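Side-chain contact in transcription regulator PadR N-terminal domain-containing protein (Streptococcus mutans, PDB 3L9F), which probably acts as a PadR-family transcription regulator, binding DNA through its winged-helix domain as a dimer: residues A[40-45]-A[110-115]. Numbering follows the deposited sequence.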
loop_
_atom_site.group_PDB
_atom_site.type_symbol
_atom_site.label_atom_id
_atom_site.label_comp_id
_atom_site.label_asym_id
_atom_site.label_seq_id
_atom_site.Cartn_x
_atom_site.Cartn_y
_atom_site.Cartn_z
ATOM N N ILE A 40 -12.763 -0.230 -7.548
ATOM C CA ILE A 40 -13.330 -0.636 -6.274
ATOM C C ILE A 40 -14.694 0.036 -6.062
ATOM O O ILE A 40 -15.595 -0.551 -5.447
ATOM C CB ILE A 40 -12.382 -0.370 -5.107
ATOM C CG1 ILE A 40 -12.959 -0.969 -3.821
ATOM C CG2 ILE A 40 -12.130 1.108 -4.972
ATOM C CD1 ILE A 40 -11.925 -1.176 -2.750
ATOM N N ILE A 41 -14.865 1.243 -6.596
ATOM C CA ILE A 41 -16.157 1.911 -6.473
ATOM C C ILE A 41 -17.218 1.197 -7.295
ATOM O O ILE A 41 -18.341 1.009 -6.830
ATOM C CB ILE A 41 -16.078 3.418 -6.820
ATOM C CG1 ILE A 41 -15.341 4.162 -5.702
ATOM C CG2 ILE A 41 -17.480 4.005 -7.001
ATOM C CD1 ILE A 41 -14.816 5.514 -6.106
ATOM N N LEU A 42 -16.872 0.781 -8.511
ATOM C CA LEU A 42 -17.819 -0.001 -9.301
ATOM C C LEU A 42 -18.168 -1.287 -8.577
ATOM O O LEU A 42 -19.318 -1.731 -8.610
ATOM C CB LEU A 42 -17.253 -0.326 -10.679
ATOM C CG LEU A 42 -17.282 0.861 -11.627
ATOM C CD1 LEU A 42 -16.622 0.464 -12.950
ATOM C CD2 LEU A 42 -18.728 1.294 -11.834
ATOM N N GLY A 43 -17.171 -1.889 -7.937
ATOM C CA GLY A 43 -17.413 -3.060 -7.108
ATOM C C GLY A 43 -18.425 -2.792 -6.002
ATOM O O GLY A 43 -19.366 -3.577 -5.796
ATOM N N ILE A 44 -18.236 -1.684 -5.289
ATOM C CA ILE A 44 -19.145 -1.305 -4.212
ATOM C C ILE A 44 -20.555 -1.079 -4.739
ATOM O O ILE A 44 -21.534 -1.452 -4.093
ATOM C CB ILE A 44 -18.657 -0.036 -3.497
ATOM C CG1 ILE A 44 -17.431 -0.356 -2.648
ATOM C CG2 ILE A 44 -19.756 0.550 -2.631
ATOM C CD1 ILE A 44 -16.725 0.855 -2.138
ATOM N N LEU A 45 -20.651 -0.499 -5.933
ATOM C CA LEU A 45 -21.952 -0.208 -6.534
ATOM C C LEU A 45 -22.523 -1.369 -7.351
ATOM O O LEU A 45 -23.587 -1.241 -7.946
ATOM C CB LEU A 45 -21.867 1.048 -7.405
ATOM C CG LEU A 45 -21.622 2.337 -6.631
ATOM C CD1 LEU A 45 -21.418 3.506 -7.585
ATOM C CD2 LEU A 45 -22.806 2.600 -5.699
ATOM N N LYS A 110 -21.476 -1.961 -15.234
ATOM C CA LYS A 110 -21.427 -3.380 -14.905
ATOM C C LYS A 110 -20.479 -4.090 -15.866
ATOM O O LYS A 110 -19.708 -4.955 -15.457
ATOM C CB LYS A 110 -22.816 -4.020 -14.995
ATOM C CG LYS A 110 -23.774 -3.670 -13.866
ATOM C CD LYS A 110 -25.183 -4.168 -14.205
ATOM C CE LYS A 110 -26.178 -3.932 -13.078
ATOM N NZ LYS A 110 -27.570 -4.251 -13.528
ATOM N N LYS A 111 -20.547 -3.714 -17.143
ATOM C CA LYS A 111 -19.644 -4.248 -18.165
ATOM C C LYS A 111 -18.187 -3.997 -17.793
ATOM O O LYS A 111 -17.337 -4.879 -17.934
ATOM C CB LYS A 111 -19.937 -3.623 -19.538
ATOM C CG LYS A 111 -19.060 -4.154 -20.673
ATOM N N GLU A 112 -17.905 -2.788 -17.321
ATOM C CA GLU A 112 -16.541 -2.405 -16.995
ATOM C C GLU A 112 -16.016 -3.188 -15.803
ATOM O O GLU A 112 -14.849 -3.574 -15.766
ATOM C CB GLU A 112 -16.455 -0.910 -16.711
ATOM C CG GLU A 112 -15.099 -0.471 -16.203
ATOM C CD GLU A 112 -14.736 0.935 -16.638
ATOM O OE1 GLU A 112 -15.219 1.369 -17.706
ATOM O OE2 GLU A 112 -13.955 1.599 -15.919
ATOM N N LEU A 113 -16.879 -3.398 -14.818
ATOM C CA LEU A 113 -16.525 -4.197 -13.656
ATOM C C LEU A 113 -16.237 -5.631 -14.083
ATOM O O LEU A 113 -15.213 -6.202 -13.716
ATOM C CB LEU A 113 -17.667 -4.168 -12.639
ATOM C CG LEU A 113 -17.404 -4.957 -11.362
ATOM C CD1 LEU A 113 -16.137 -4.435 -10.675
ATOM C CD2 LEU A 113 -18.619 -4.882 -10.430
ATOM N N ALA A 114 -17.139 -6.208 -14.872
ATOM C CA ALA A 114 -16.967 -7.586 -15.341
ATOM C C ALA A 114 -15.642 -7.734 -16.079
ATOM O O ALA A 114 -14.910 -8.688 -15.856
ATOM C CB ALA A 114 -18.132 -8.005 -16.235
ATOM N N SER A 115 -15.337 -6.774 -16.948
ATOM C CA SER A 115 -14.081 -6.780 -17.686
ATOM C C SER A 115 -12.912 -6.737 -16.726
ATOM O O SER A 115 -11.970 -7.515 -16.839
ATOM C CB SER A 115 -14.009 -5.580 -18.632
ATOM O OG SER A 115 -15.072 -5.622 -19.569
#
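Leu42 and Leu113 face each other where the axes of segments 40-44 and 110-115 come within 9.6 Å at a crossing angle of -117°, their CA atoms 6.2 Å apart. Two residues on each side do the work, a compact example of a leucine side chain packing on the backbone of a neighbouring helix, here at Gly43. Leu113, its CG anti to the backbone N (chi1 -179°), extends toward the other helix and spreads its two methyls over the Leu42-Gly43 peptide. Leu113 CD1 lies 3.9 Å from Gly43 N. Leu113 CD2 is 3.7 Å from Leu42 O, and both methyls also approach Gly43 CA. The leucine fork thus meets backbone atoms of both Leu42 and Gly43. Leu42 CD1 in turn lies 3.7 Å from Glu112 CG, and the two side chains cross at about a right angle. Glu112 touches that methyl with CG and CB, while its carboxylate goes on to a salt bridge between OE2 and Lys38 NZ, a lysine one turn earlier on the first helix. Leu42 and Ile41 both pack on helix 74-83, and Leu42 also reaches Ile105 of strand 100-105. This is the packing of the first helix against the one following the wing hairpin, within the winged-helix domain of PadR-like regulators.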